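Local structure of iron transport multicopper oxidase FET3 (Saccharomyces cerevisiae, 1ZPU) at residues 126-130 with 219-223; 210-216 with 234-240. The protein oxidises ferrous iron to ferric iron with oxygen, using four copper ions, for high-affinity iron uptake in yeast, and also oxidises cuprous copper. One frame throughout, in Å; residues are numbered along the deposited sequence.

Contact 1. Residues 126-130 with 219-223; sequences SFPYD and TTEKN. With NAG (2-acetamido-2-deoxy-beta-D-glucopyranose), chain I.
Tyr129 and Thr219 lead a contact between a loop and the outermost strand of a cupredoxin-like beta sheet. The loop, 126-130, joins strand 117-123 to strand 133-142, so it links the first plastocyanin-like domain to the second. Segment 219-223 belongs to strand 218-225, at the edge of the second domain's sheet.

The more enclosed part gathers round the methyl of Thr219, packed among Pro128, Phe127 and Tyr129. CG2 stands anti to the backbone N, with OG1 at a chi1 of -53°, and the methyl reaches toward the Pro128 ring, with Thr219 CG2 3.8 Å from Pro128 CD. The Phe127 ring crosses the same methyl obliquely, with CE1 4.2 Å from Thr219 CG2. Tyr129 slides past it in the opposite direction. Within the loop, Pro128 CB sits over the centre of one face of the Tyr129 ring, and Pro128 CD lies over one face of the Phe127 ring, toward its rim. Val213 of the neighbouring strand touches both aromatic side chains, and Tyr305 packs on Pro128 and Thr219.

The Tyr129 hydroxyl donates to the backbone carbonyl of Thr220. This oxygen lies at the ring edge, in the ring plane. The modelled distance from Tyr129 OH to Thr220 O, 2.4 Å, is too short to be taken literally. With that caution, the bond ties the loop to the strand's main chain.

The solvent side belongs to Lys222, an exposed residue that lends only its aliphatic chain. That chain is extended beyond CG and runs past Tyr129 in the opposite direction, bringing CG and CE to the ring obliquely. Beyond it the strand carries an N-linked glycan. Asn223 ND2 is bonded to C1 of the first sugar at 1.5 Å.

Contact 2. Residues 210-216 with 234-240; sequences MTVVEID and QRYTVLV
Thr237 O is gripped by two backbone N-H groups, those of Val213 and Glu214. The bond from Val213 N to Thr237 O is 2.9 Å and nearly straight (171°). The one from Glu214 N to Thr237 O is longer, 3.3 Å, and more bent. This classic beta bulge shifts the register by one residue between antiparallel strands 210-215 and 235-240. On one face, Ile215 CG2 makes a CH-pi contact over the Tyr236 ring, and Val212 CG2 packs on Val238 CG2. Leu239, on the other face, brings CD1 to CG1 of the bulge residue Val213, the side chains crossing at about a right angle.

Asp216 OD2 accepts Arg235 N at 3.0 Å. It also lies over one face of the Arg235 guanidinium, a salt bridge with no N-H aimed at the oxygen. Arg436 pairs with Asp216 OD2 too, and Asp437 with Arg235. With Asp216 replaced by an alanine, the N-H of Arg235 is likely to lose its side-chain acceptor, and Arg436 a carboxylate mate. The Arg235 side chain comes within about 3 Å of that of His62, a type 3 copper ligand. The strands form a bulged antiparallel pair in a cupredoxin-like sheet, with its Arg235 end near the trinuclear copper cluster.

In the fold
Contacts 1 and 2 share one six-stranded sheet of the second plastocyanin-like domain. Strand 218-225 of contact 1 follows strand 210-215 of contact 2 in the chain and lies next to it at the sheet edge. Backbone bonds join the two contacts, Thr220 to Val213 and Asn223 to Val212. Contact 2 is core: nearly all its residues are buried, and antiparallel main-chain pairing, interrupted by a bulge, and apolar side chains hold it, with charges at the end near the copper cluster. Contact 1 is at the surface, away from the copper sites. There a loop covers the edge strand through side-chain packing and a tyrosine hydroxyl at a backbone carbonyl, close to a glycosylated asparagine.

Contact 1. Residues 126-130 with 219-223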
loop_
_atom_site.group_PDB
_atom_site.type_symbol
_atom_site.label_atom_id
_atom_site.label_comp_id
_atom_site.label_asym_id
_atom_site.label_seq_id
_atom_site.Cartn_x
_atom_site.Cartn_y
_atom_site.Cartn_z
ATOM N N SER A 126 -5.806 -12.521 21.916
ATOM C CA SER A 126 -6.435 -13.728 21.386
ATOM C C SER A 126 -5.825 -14.192 20.054
ATOM O O SER A 126 -6.538 -14.686 19.174
ATOM C CB SER A 126 -7.945 -13.500 21.237
ATOM O OG SER A 126 -8.197 -12.372 20.411
ATOM N N PHE A 127 -4.510 -14.027 19.907
ATOM C CA PHE A 127 -3.802 -14.594 18.760
ATOM C C PHE A 127 -3.686 -16.095 18.985
ATOM O O PHE A 127 -3.186 -16.514 20.023
ATOM C CB PHE A 127 -2.417 -13.968 18.582
ATOM C CG PHE A 127 -1.675 -14.484 17.377
ATOM C CD1 PHE A 127 -2.014 -14.048 16.091
ATOM C CD2 PHE A 127 -0.637 -15.406 17.526
ATOM C CE1 PHE A 127 -1.340 -14.534 14.978
ATOM C CE2 PHE A 127 0.049 -15.895 16.420
ATOM C CZ PHE A 127 -0.299 -15.461 15.144
ATOM N N PRO A 128 -4.145 -16.908 18.012
ATOM C CA PRO A 128 -4.331 -18.351 18.212
ATOM C C PRO A 128 -3.059 -19.184 18.382
ATOM O O PRO A 128 -3.124 -20.256 18.966
ATOM C CB PRO A 128 -5.061 -18.794 16.936
ATOM C CG PRO A 128 -5.554 -17.534 16.306
ATOM C CD PRO A 128 -4.526 -16.514 16.647
ATOM N N TYR A 129 -1.918 -18.704 17.897
ATOM C CA TYR A 129 -0.707 -19.529 17.868
ATOM C C TYR A 129 0.359 -19.115 18.871
ATOM O O TYR A 129 0.467 -17.950 19.247
ATOM C CB TYR A 129 -0.116 -19.583 16.452
ATOM C CG TYR A 129 -1.156 -19.771 15.372
ATOM C CD1 TYR A 129 -1.451 -18.738 14.489
ATOM C CD2 TYR A 129 -1.869 -20.964 15.253
ATOM C CE1 TYR A 129 -2.411 -18.890 13.501
ATOM C CE2 TYR A 129 -2.831 -21.129 14.267
ATOM C CZ TYR A 129 -3.095 -20.085 13.395
ATOM O OH TYR A 129 -4.041 -20.216 12.410
ATOM N N ASP A 130 1.144 -20.102 19.295
ATOM C CA ASP A 130 2.231 -19.909 20.249
ATOM C C ASP A 130 3.533 -19.607 19.545
ATOM O O ASP A 130 3.809 -20.154 18.470
ATOM C CB ASP A 130 2.442 -21.170 21.075
ATOM C CG ASP A 130 1.417 -21.330 22.172
ATOM O OD1 ASP A 130 0.513 -20.467 22.282
ATOM O OD2 ASP A 130 1.517 -22.326 22.933
ATOM N N THR A 219 -5.648 -12.832 10.507
ATOM C CA THR A 219 -5.105 -14.126 10.961
ATOM C C THR A 219 -5.600 -15.276 10.085
ATOM O O THR A 219 -6.787 -15.371 9.748
ATOM C CB THR A 219 -5.454 -14.477 12.443
ATOM O OG1 THR A 219 -5.076 -13.410 13.313
ATOM C CG2 THR A 219 -4.731 -15.744 12.888
ATOM N N THR A 220 -4.681 -16.165 9.743
ATOM C CA THR A 220 -4.980 -17.251 8.834
ATOM C C THR A 220 -4.786 -18.629 9.499
ATOM O O THR A 220 -4.169 -18.727 10.562
ATOM C CB THR A 220 -4.170 -17.075 7.498
ATOM O OG1 THR A 220 -4.661 -17.989 6.509
ATOM C CG2 THR A 220 -2.699 -17.321 7.689
ATOM N N GLU A 221 -5.347 -19.674 8.894
ATOM C CA GLU A 221 -5.007 -21.055 9.261
ATOM C C GLU A 221 -3.595 -21.316 8.774
ATOM O O GLU A 221 -3.207 -20.844 7.694
ATOM C CB GLU A 221 -5.932 -22.072 8.584
ATOM C CG GLU A 221 -7.433 -21.882 8.834
ATOM C CD GLU A 221 -7.928 -22.460 10.164
ATOM O OE1 GLU A 221 -7.102 -22.930 10.988
ATOM O OE2 GLU A 221 -9.163 -22.433 10.379
ATOM N N LYS A 222 -2.836 -22.072 9.559
ATOM C CA LYS A 222 -1.446 -22.408 9.235
ATOM C C LYS A 222 -1.300 -22.920 7.795
ATOM O O LYS A 222 -1.926 -23.919 7.435
ATOM C CB LYS A 222 -0.952 -23.500 10.195
ATOM C CG LYS A 222 -1.077 -23.166 11.663
ATOM C CD LYS A 222 -0.097 -23.988 12.456
ATOM C CE LYS A 222 0.033 -23.457 13.867
ATOM N NZ LYS A 222 1.347 -23.803 14.472
ATOM N N ASN A 223 -0.497 -22.243 6.975
ATOM C CA ASN A 223 -0.112 -22.784 5.662
ATOM C C ASN A 223 1.405 -22.788 5.506
ATOM O O ASN A 223 2.035 -21.729 5.523
ATOM C CB ASN A 223 -0.767 -22.016 4.497
ATOM C CG ASN A 223 -0.843 -22.840 3.175
ATOM O OD1 ASN A 223 0.151 -23.417 2.706
ATOM N ND2 ASN A 223 -2.038 -22.842 2.557
HETATM C C1 NAG I . -2.294 -23.902 1.601
HETATM C C2 NAG I . -3.804 -23.989 1.792
HETATM C C3 NAG I . -4.476 -24.886 0.731
HETATM C C4 NAG I . -3.855 -24.918 -0.675
HETATM C C5 NAG I . -2.398 -24.424 -0.708
HETATM C C6 NAG I . -2.040 -23.783 -2.044
HETATM C C7 NAG I . -4.499 -23.731 4.193
HETATM C C8 NAG I . -4.517 -22.220 4.119
HETATM N N2 NAG I . -4.088 -24.463 3.141
HETATM O O3 NAG I . -5.824 -24.503 0.569
HETATM O O4 NAG I . -3.980 -26.270 -1.113
HETATM O O5 NAG I . -2.143 -23.442 0.277
HETATM O O6 NAG I . -0.983 -22.859 -1.879
HETATM O O7 NAG I . -4.870 -24.278 5.230
#

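Contact 2. Residues 210-216 with 234-240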
loop_
_atom_site.group_PDB
_atom_site.type_symbol
_atom_site.label_atom_id
_atom_site.label_comp_id
_atom_site.label_asym_id
_atom_site.label_seq_id
_atom_site.Cartn_x
_atom_site.Cartn_y
_atom_site.Cartn_z
ATOM N N MET A 210 8.330 -22.047 6.271
ATOM C CA MET A 210 7.606 -20.914 6.850
ATOM C C MET A 210 6.128 -21.220 6.967
ATOM O O MET A 210 5.501 -21.671 6.003
ATOM C CB MET A 210 7.797 -19.670 6.004
ATOM C CG MET A 210 9.212 -19.216 5.951
ATOM S SD MET A 210 9.417 -17.751 4.960
ATOM C CE MET A 210 8.873 -18.285 3.342
ATOM N N THR A 211 5.578 -20.985 8.155
ATOM C CA THR A 211 4.159 -21.233 8.399
ATOM C C THR A 211 3.404 -19.922 8.435
ATOM O O THR A 211 3.519 -19.151 9.387
ATOM C CB THR A 211 3.927 -21.976 9.704
ATOM O OG1 THR A 211 4.840 -23.080 9.781
ATOM C CG2 THR A 211 2.492 -22.488 9.760
ATOM N N VAL A 212 2.634 -19.666 7.387
ATOM C CA VAL A 212 1.929 -18.396 7.267
ATOM C C VAL A 212 0.771 -18.390 8.250
ATOM O O VAL A 212 -0.050 -19.304 8.253
ATOM C CB VAL A 212 1.497 -18.094 5.799
ATOM C CG1 VAL A 212 0.689 -16.836 5.714
ATOM C CG2 VAL A 212 2.717 -17.944 4.931
ATOM N N VAL A 213 0.742 -17.373 9.111
ATOM C CA VAL A 213 -0.303 -17.253 10.134
ATOM C C VAL A 213 -1.098 -15.949 10.075
ATOM O O VAL A 213 -2.081 -15.800 10.791
ATOM C CB VAL A 213 0.225 -17.466 11.567
ATOM C CG1 VAL A 213 0.790 -18.849 11.707
ATOM C CG2 VAL A 213 1.243 -16.415 11.942
ATOM N N GLU A 214 -0.685 -15.022 9.214
ATOM C CA GLU A 214 -1.412 -13.775 9.035
ATOM C C GLU A 214 -1.036 -13.130 7.703
ATOM O O GLU A 214 0.137 -13.130 7.304
ATOM C CB GLU A 214 -1.110 -12.816 10.194
ATOM C CG GLU A 214 -1.927 -11.522 10.182
ATOM C CD GLU A 214 -1.094 -10.271 10.526
ATOM O OE1 GLU A 214 -0.756 -10.105 11.726
ATOM O OE2 GLU A 214 -0.791 -9.459 9.604
ATOM N N ILE A 215 -2.032 -12.586 7.009
ATOM C CA ILE A 215 -1.761 -11.653 5.908
ATOM C C ILE A 215 -2.549 -10.356 6.103
ATOM O O ILE A 215 -3.722 -10.390 6.479
ATOM C CB ILE A 215 -2.055 -12.264 4.508
ATOM C CG1 ILE A 215 -3.505 -12.747 4.401
ATOM C CG2 ILE A 215 -1.062 -13.369 4.183
ATOM C CD1 ILE A 215 -3.954 -12.997 2.997
ATOM N N ASP A 216 -1.892 -9.223 5.866
ATOM C CA ASP A 216 -2.514 -7.893 5.950
ATOM C C ASP A 216 -3.440 -7.729 7.157
ATOM O O ASP A 216 -4.586 -7.284 7.006
ATOM C CB ASP A 216 -3.292 -7.556 4.658
ATOM C CG ASP A 216 -2.410 -7.549 3.397
ATOM O OD1 ASP A 216 -2.934 -7.207 2.306
ATOM O OD2 ASP A 216 -1.208 -7.887 3.486
ATOM N N GLN A 234 2.073 -5.284 1.069
ATOM C CA GLN A 234 1.500 -6.427 1.773
ATOM C C GLN A 234 2.371 -6.980 2.891
ATOM O O GLN A 234 3.577 -6.744 2.913
ATOM C CB GLN A 234 0.906 -7.515 0.856
ATOM C CG GLN A 234 1.716 -8.069 -0.291
ATOM C CD GLN A 234 0.829 -8.871 -1.288
ATOM O OE1 GLN A 234 -0.362 -8.560 -1.491
ATOM N NE2 GLN A 234 1.414 -9.914 -1.903
ATOM N N ARG A 235 1.736 -7.662 3.841
ATOM C CA ARG A 235 2.411 -8.222 4.996
ATOM C C ARG A 235 2.097 -9.701 5.070
ATOM O O ARG A 235 0.930 -10.086 5.008
ATOM C CB ARG A 235 1.916 -7.544 6.274
ATOM C CG ARG A 235 2.303 -6.100 6.409
ATOM C CD ARG A 235 1.370 -5.165 5.642
ATOM N NE ARG A 235 0.113 -4.955 6.350
ATOM C CZ ARG A 235 -1.058 -4.702 5.773
ATOM N NH1 ARG A 235 -1.161 -4.629 4.456
ATOM N NH2 ARG A 235 -2.142 -4.544 6.522
ATOM N N TYR A 236 3.126 -10.535 5.171
ATOM C CA TYR A 236 2.930 -11.924 5.573
ATOM C C TYR A 236 3.588 -12.062 6.915
ATOM O O TYR A 236 4.752 -11.729 7.064
ATOM C CB TYR A 236 3.537 -12.938 4.587
ATOM C CG TYR A 236 2.820 -13.078 3.263
ATOM C CD1 TYR A 236 2.143 -14.250 2.917
ATOM C CD2 TYR A 236 2.826 -12.028 2.344
ATOM C CE1 TYR A 236 1.474 -14.351 1.674
ATOM C CE2 TYR A 236 2.181 -12.113 1.123
ATOM C CZ TYR A 236 1.508 -13.262 0.788
ATOM O OH TYR A 236 0.893 -13.268 -0.437
ATOM N N THR A 237 2.828 -12.520 7.900
ATOM C CA THR A 237 3.389 -12.916 9.187
ATOM C C THR A 237 3.506 -14.440 9.223
ATOM O O THR A 237 2.578 -15.171 8.862
ATOM C CB THR A 237 2.545 -12.421 10.369
ATOM O OG1 THR A 237 2.372 -11.002 10.277
ATOM C CG2 THR A 237 3.226 -12.763 11.683
ATOM N N VAL A 238 4.657 -14.901 9.689
ATOM C CA VAL A 238 5.105 -16.254 9.449
ATOM C C VAL A 238 5.762 -16.802 10.716
ATOM O O VAL A 238 6.529 -16.098 11.396
ATOM C CB VAL A 238 6.085 -16.222 8.234
ATOM C CG1 VAL A 238 7.298 -17.084 8.438
ATOM C CG2 VAL A 238 5.356 -16.553 6.936
ATOM N N LEU A 239 5.425 -18.043 11.055
ATOM C CA LEU A 239 6.110 -18.767 12.110
ATOM C C LEU A 239 7.317 -19.484 11.511
ATOM O O LEU A 239 7.212 -20.079 10.437
ATOM C CB LEU A 239 5.166 -19.800 12.747
ATOM C CG LEU A 239 4.010 -19.389 13.665
ATOM C CD1 LEU A 239 3.039 -20.534 13.819
ATOM C CD2 LEU A 239 4.506 -18.952 15.026
ATOM N N VAL A 240 8.451 -19.420 12.206
ATOM C CA VAL A 240 9.671 -20.111 11.800
ATOM C C VAL A 240 10.245 -20.807 13.018
ATOM O O VAL A 240 10.492 -20.163 14.041
ATOM C CB VAL A 240 10.718 -19.130 11.215
ATOM C CG1 VAL A 240 12.058 -19.808 11.035
ATOM C CG2 VAL A 240 10.241 -18.573 9.881
#